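Local structure of protein prgH (Salmonella enterica subsp. enterica serovar Typhimurium, 4G2S) at residues Pro6-Arg10 against Arg105-Glu109; Ile75-Leu79 against Ile95-Glu99. The protein is a component of the basal body of the Salmonella SPI-1 type III secretion system, here represented by its FHA-type domain, and probably serves in basal-body assembly. All coordinates share one frame; numbering follows the deposited sequence.

Both contacts belong to the FHA-type beta sandwich of the chain. Contact 1 lies within one sheet: strand 7-11 pairs with strand 100-106 close to the two modelled chain ends. Contact 2 runs between sheets: strand 74-80 of the mixed sheet faces strand 95-97 of the antiparallel one. Strands 95-97 and 100-106 are consecutive and lie side by side in one sheet, which ties the two contacts together. Contact 2 falls entirely within the stretch of chain between the two segments of contact 1. Their centres are about 17 Å apart, and their nearest atoms about 7 Å, so they do not touch.

Contact 1 of 2, residues Pro6-Arg10 against Arg105-Glu109; sequences PYIVR and RPESE
Pro6 O accepts a hydrogen bond from Glu107 N at 3.1 Å, tilted 18° from the carbonyl plane. Glu107 OE1 lies 3.6 Å from Pro6 CD. Tyr7 pairs with Pro106 as an antiparallel non-hydrogen-bonded pair. Its CA makes a CH...O contact with Arg105 O, which is also at the ring edge. Ring atom CE1 packs on Pro106 CG at 4.4 Å, and the hydroxyl is hydrogen-bonded to Ala71 O. Ile8 and Arg105 form the hydrogen-bonded pair: Ile8 N to Arg105 O is 2.9 Å and Arg105 N to Ile8 O is 3.0 Å. Their side chains run together on one face of the sheet. Ile8 CG1 is anti to its carbonyl carbon (chi1 -72°), and the extended chain carries CD1 over a face of the guanidinium. It lies 3.4 Å from Arg105 NH2 and also meets Glu107 CG. Glu107 O lies in the guanidinium plane, 2.8 Å from Arg105 NH1, but the nitrogen sits well above the carbonyl plane. Arg105 NH2 forms a salt bridge with Glu20, which also pairs with Arg10. These bonds fix the rotation of the flat group. A type I turn, Pro106-Glu109, follows. Such pairing of terminal strands is typical of the FHA beta sandwich.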
loop_
_atom_site.group_PDB
_atom_site.type_symbol
_atom_site.label_atom_id
_atom_site.label_comp_id
_atom_site.label_asym_id
_atom_site.label_seq_id
_atom_site.Cartn_x
_atom_site.Cartn_y
_atom_site.Cartn_z
ATOM N N PRO A 6 -4.752 19.593 26.103
ATOM C CA PRO A 6 -4.526 19.802 24.698
ATOM C C PRO A 6 -5.847 19.677 23.917
ATOM O O PRO A 6 -6.925 19.509 24.519
ATOM C CB PRO A 6 -3.525 18.695 24.391
ATOM C CG PRO A 6 -4.066 17.547 25.172
ATOM C CD PRO A 6 -4.800 18.148 26.371
ATOM N N TYR A 7 -5.758 19.734 22.584
ATOM C CA TYR A 7 -6.899 19.970 21.779
ATOM C C TYR A 7 -7.007 18.892 20.701
ATOM O O TYR A 7 -6.041 18.239 20.357
ATOM C CB TYR A 7 -6.801 21.342 21.119
ATOM C CG TYR A 7 -6.766 22.488 22.101
ATOM C CD1 TYR A 7 -7.933 22.982 22.680
ATOM C CD2 TYR A 7 -5.546 23.080 22.461
ATOM C CE1 TYR A 7 -7.887 24.014 23.631
ATOM C CE2 TYR A 7 -5.507 24.126 23.368
ATOM C CZ TYR A 7 -6.673 24.589 23.936
ATOM O OH TYR A 7 -6.596 25.613 24.830
ATOM N N ILE A 8 -8.213 18.722 20.194
ATOM C CA ILE A 8 -8.489 17.693 19.214
ATOM C C ILE A 8 -9.190 18.363 18.064
ATOM O O ILE A 8 -10.025 19.270 18.293
ATOM C CB ILE A 8 -9.380 16.604 19.861
ATOM C CG1 ILE A 8 -8.552 15.792 20.851
ATOM C CG2 ILE A 8 -9.986 15.702 18.825
ATOM C CD1 ILE A 8 -9.351 14.803 21.678
ATOM N N VAL A 9 -8.871 17.947 16.829
ATOM C CA VAL A 9 -9.676 18.364 15.703
ATOM C C VAL A 9 -10.617 17.237 15.390
ATOM O O VAL A 9 -10.142 16.127 15.116
ATOM C CB VAL A 9 -8.859 18.614 14.439
ATOM C CG1 VAL A 9 -9.820 19.111 13.333
ATOM C CG2 VAL A 9 -7.842 19.651 14.743
ATOM N N ARG A 10 -11.908 17.554 15.363
ATOM C CA ARG A 10 -12.952 16.679 14.930
ATOM C C ARG A 10 -13.520 17.111 13.573
ATOM O O ARG A 10 -13.893 18.283 13.324
ATOM C CB ARG A 10 -14.074 16.610 15.990
ATOM C CG ARG A 10 -15.166 15.593 15.628
ATOM C CD ARG A 10 -16.423 15.740 16.484
ATOM N NE ARG A 10 -17.412 14.726 16.185
ATOM C CZ ARG A 10 -17.530 13.537 16.777
ATOM N NH1 ARG A 10 -16.694 13.120 17.731
ATOM N NH2 ARG A 10 -18.527 12.739 16.400
ATOM N N ARG A 105 -11.883 21.076 19.812
ATOM C CA ARG A 105 -12.354 20.958 21.200
ATOM C C ARG A 105 -11.211 20.590 22.159
ATOM O O ARG A 105 -10.261 19.935 21.762
ATOM C CB ARG A 105 -13.452 19.887 21.303
ATOM C CG ARG A 105 -12.946 18.509 21.072
ATOM C CD ARG A 105 -14.085 17.489 21.049
ATOM N NE ARG A 105 -13.580 16.127 21.065
ATOM C CZ ARG A 105 -13.038 15.529 22.106
ATOM N NH1 ARG A 105 -12.932 16.149 23.271
ATOM N NH2 ARG A 105 -12.690 14.262 22.014
ATOM N N PRO A 106 -11.329 20.974 23.458
ATOM C CA PRO A 106 -10.494 20.379 24.467
ATOM C C PRO A 106 -10.733 18.886 24.588
ATOM O O PRO A 106 -11.886 18.416 24.432
ATOM C CB PRO A 106 -10.964 21.039 25.738
ATOM C CG PRO A 106 -11.578 22.310 25.307
ATOM C CD PRO A 106 -12.245 21.964 24.037
ATOM N N GLU A 107 -9.683 18.154 24.886
ATOM C CA GLU A 107 -9.788 16.714 24.918
ATOM C C GLU A 107 -10.879 16.284 25.921
ATOM O O GLU A 107 -11.664 15.368 25.664
ATOM C CB GLU A 107 -8.445 16.116 25.270
ATOM C CG GLU A 107 -8.420 14.592 25.286
ATOM C CD GLU A 107 -7.041 14.070 25.649
ATOM O OE1 GLU A 107 -6.229 14.868 26.172
ATOM O OE2 GLU A 107 -6.757 12.877 25.397
ATOM N N SER A 108 -10.925 17.006 27.043
ATOM C CA SER A 108 -11.863 16.775 28.123
ATOM C C SER A 108 -13.327 17.137 27.835
ATOM O O SER A 108 -14.199 16.790 28.615
ATOM C CB SER A 108 -11.414 17.626 29.295
ATOM O OG SER A 108 -11.402 18.986 28.872
ATOM N N GLU A 109 -13.608 17.840 26.746
ATOM C CA GLU A 109 -14.997 18.205 26.379
ATOM C C GLU A 109 -15.495 17.518 25.093
ATOM O O GLU A 109 -15.360 18.091 23.970
ATOM C CB GLU A 109 -15.103 19.723 26.231
ATOM C CG GLU A 109 -14.807 20.479 27.541
ATOM C CD GLU A 109 -14.944 22.005 27.448
ATOM O OE1 GLU A 109 -15.160 22.488 26.319
ATOM O OE2 GLU A 109 -14.850 22.715 28.511
#

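Contact 2 of 2, residues Ile75-Leu79 against Ile95-Glu99; sequences ILHEL and IQVGE
Leu76 and Val97 meet end to end, methyl against methyl, across the interface between the two sheets. Leu76 CD1 lies 3.9 Å from Val97 CG2. The same methyl touches Ile95 CG2 at 4.0 Å, but here the two side chains run alongside in opposing senses. Leu76 CG is anti to the backbone N (chi1 -172°), which carries the branch across to strand 95-97.

Glu78 passes alongside Val97. Its CG is 4.1 Å from Val97 CG1, and its OE2 is 3.9 Å from the same methyl. Extended beyond CG, the Glu78 chain takes the carboxylate on past the valine.

No hydrogen bond joins the two segments. The strand axes come no closer than 9.7 Å and run at 21° to each other, a separation suited to facing sheets rather than paired strands. Phe63 of strand 63-67 touches both Leu76 and Val97. Ile102 of strand 100-106 touches Leu76 and Ile95. These residues extend the apolar layer around the contact.

Arg87 of strand 83-88, outside both segments, positions the polar edge. Arg87 NH2 forms a salt bridge with Glu78 OE2 and a hydrogen bond with Gln96 O. Leu76 and Glu78 are themselves held in their sheet by backbone bonds to Arg87 and Glu85. After strand 95-97 the backbone turns at Gly98, whose positive phi of 47° glycine adopts readily. A weak bond from Gln96 NE2 to Gly98 O, 3.4 Å long, spans that turn.

The chemistry is thus divided. Between the sheets the contact is apolar, made by methyl groups of Leu76, Ile95 and Val97. At one margin a single guanidinium links the carboxylate of one sheet to a main-chain carbonyl of the other. The arginine would be expected to stabilise the ionised form of Glu78.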
loop_
_atom_site.group_PDB
_atom_site.type_symbol
_atom_site.label_atom_id
_atom_site.label_comp_id
_atom_site.label_asym_id
_atom_site.label_seq_id
_atom_site.Cartn_x
_atom_site.Cartn_y
_atom_site.Cartn_z
ATOM N N ILE A 75 -4.934 29.536 16.073
ATOM C CA ILE A 75 -4.850 30.174 14.778
ATOM C C ILE A 75 -4.950 29.129 13.663
ATOM O O ILE A 75 -4.242 28.158 13.689
ATOM C CB ILE A 75 -3.530 30.958 14.632
ATOM C CG1 ILE A 75 -3.479 32.037 15.696
ATOM C CG2 ILE A 75 -3.463 31.643 13.246
ATOM C CD1 ILE A 75 -4.495 33.137 15.532
ATOM N N LEU A 76 -5.853 29.356 12.725
ATOM C CA LEU A 76 -5.913 28.514 11.571
ATOM C C LEU A 76 -5.308 29.269 10.385
ATOM O O LEU A 76 -5.642 30.450 10.155
ATOM C CB LEU A 76 -7.329 28.085 11.352
ATOM C CG LEU A 76 -7.566 27.000 10.255
ATOM C CD1 LEU A 76 -8.704 26.163 10.699
ATOM C CD2 LEU A 76 -7.842 27.741 8.979
ATOM N N HIS A 77 -4.333 28.636 9.726
ATOM C CA HIS A 77 -3.766 29.189 8.500
ATOM C C HIS A 77 -4.322 28.439 7.346
ATOM O O HIS A 77 -4.026 27.240 7.192
ATOM C CB HIS A 77 -2.279 29.050 8.512
ATOM C CG HIS A 77 -1.648 29.619 9.696
ATOM N ND1 HIS A 77 -1.386 30.916 9.800
ATOM C CD2 HIS A 77 -1.155 29.026 10.850
ATOM C CE1 HIS A 77 -0.763 31.156 10.972
ATOM N NE2 HIS A 77 -0.626 30.014 11.612
ATOM N N GLU A 78 -5.150 29.094 6.532
ATOM C CA GLU A 78 -5.610 28.529 5.264
ATOM C C GLU A 78 -4.605 28.734 4.181
ATOM O O GLU A 78 -4.283 29.884 3.884
ATOM C CB GLU A 78 -6.858 29.247 4.756
ATOM C CG GLU A 78 -8.096 28.964 5.491
ATOM C CD GLU A 78 -9.364 29.260 4.677
ATOM O OE1 GLU A 78 -9.373 29.636 3.471
ATOM O OE2 GLU A 78 -10.372 29.027 5.293
ATOM N N LEU A 79 -4.181 27.654 3.503
ATOM C CA LEU A 79 -3.103 27.725 2.485
ATOM C C LEU A 79 -3.630 27.995 1.089
ATOM O O LEU A 79 -4.403 27.203 0.565
ATOM C CB LEU A 79 -2.273 26.463 2.479
ATOM C CG LEU A 79 -1.691 26.139 3.878
ATOM C CD1 LEU A 79 -0.809 24.885 3.825
ATOM C CD2 LEU A 79 -0.967 27.230 4.598
ATOM N N ILE A 95 -16.113 25.268 12.089
ATOM C CA ILE A 95 -15.164 26.108 11.360
ATOM C C ILE A 95 -15.187 25.550 9.938
ATOM O O ILE A 95 -14.910 24.341 9.723
ATOM C CB ILE A 95 -13.768 25.919 11.986
ATOM C CG1 ILE A 95 -13.716 26.470 13.406
ATOM C CG2 ILE A 95 -12.688 26.528 11.126
ATOM C CD1 ILE A 95 -12.443 26.061 14.171
ATOM N N GLN A 96 -15.529 26.392 8.983
ATOM C CA GLN A 96 -15.502 26.042 7.584
ATOM C C GLN A 96 -14.110 26.343 6.962
ATOM O O GLN A 96 -13.654 27.475 6.980
ATOM C CB GLN A 96 -16.572 26.818 6.839
ATOM C CG GLN A 96 -16.753 26.355 5.430
ATOM C CD GLN A 96 -18.118 26.681 4.866
ATOM O OE1 GLN A 96 -18.958 27.373 5.495
ATOM N NE2 GLN A 96 -18.345 26.216 3.655
ATOM N N VAL A 97 -13.446 25.320 6.442
ATOM C CA VAL A 97 -12.230 25.498 5.618
ATOM C C VAL A 97 -12.424 24.928 4.260
ATOM O O VAL A 97 -12.519 23.701 4.110
ATOM C CB VAL A 97 -11.014 24.751 6.266
ATOM C CG1 VAL A 97 -9.719 25.230 5.680
ATOM C CG2 VAL A 97 -10.973 24.936 7.743
ATOM N N GLY A 98 -12.433 25.756 3.226
ATOM C CA GLY A 98 -12.969 25.327 1.942
ATOM C C GLY A 98 -14.330 24.629 2.175
ATOM O O GLY A 98 -15.190 25.181 2.885
ATOM N N GLU A 99 -14.530 23.441 1.598
ATOM C CA GLU A 99 -15.799 22.695 1.814
ATOM C C GLU A 99 -15.724 21.742 3.012
ATOM O O GLU A 99 -16.680 21.005 3.286
ATOM C CB GLU A 99 -16.200 21.893 0.556
ATOM C CG GLU A 99 -17.622 22.118 0.094
ATOM C CD GLU A 99 -17.813 23.440 -0.634
ATOM O OE1 GLU A 99 -17.072 24.410 -0.328
ATOM O OE2 GLU A 99 -18.729 23.520 -1.497
#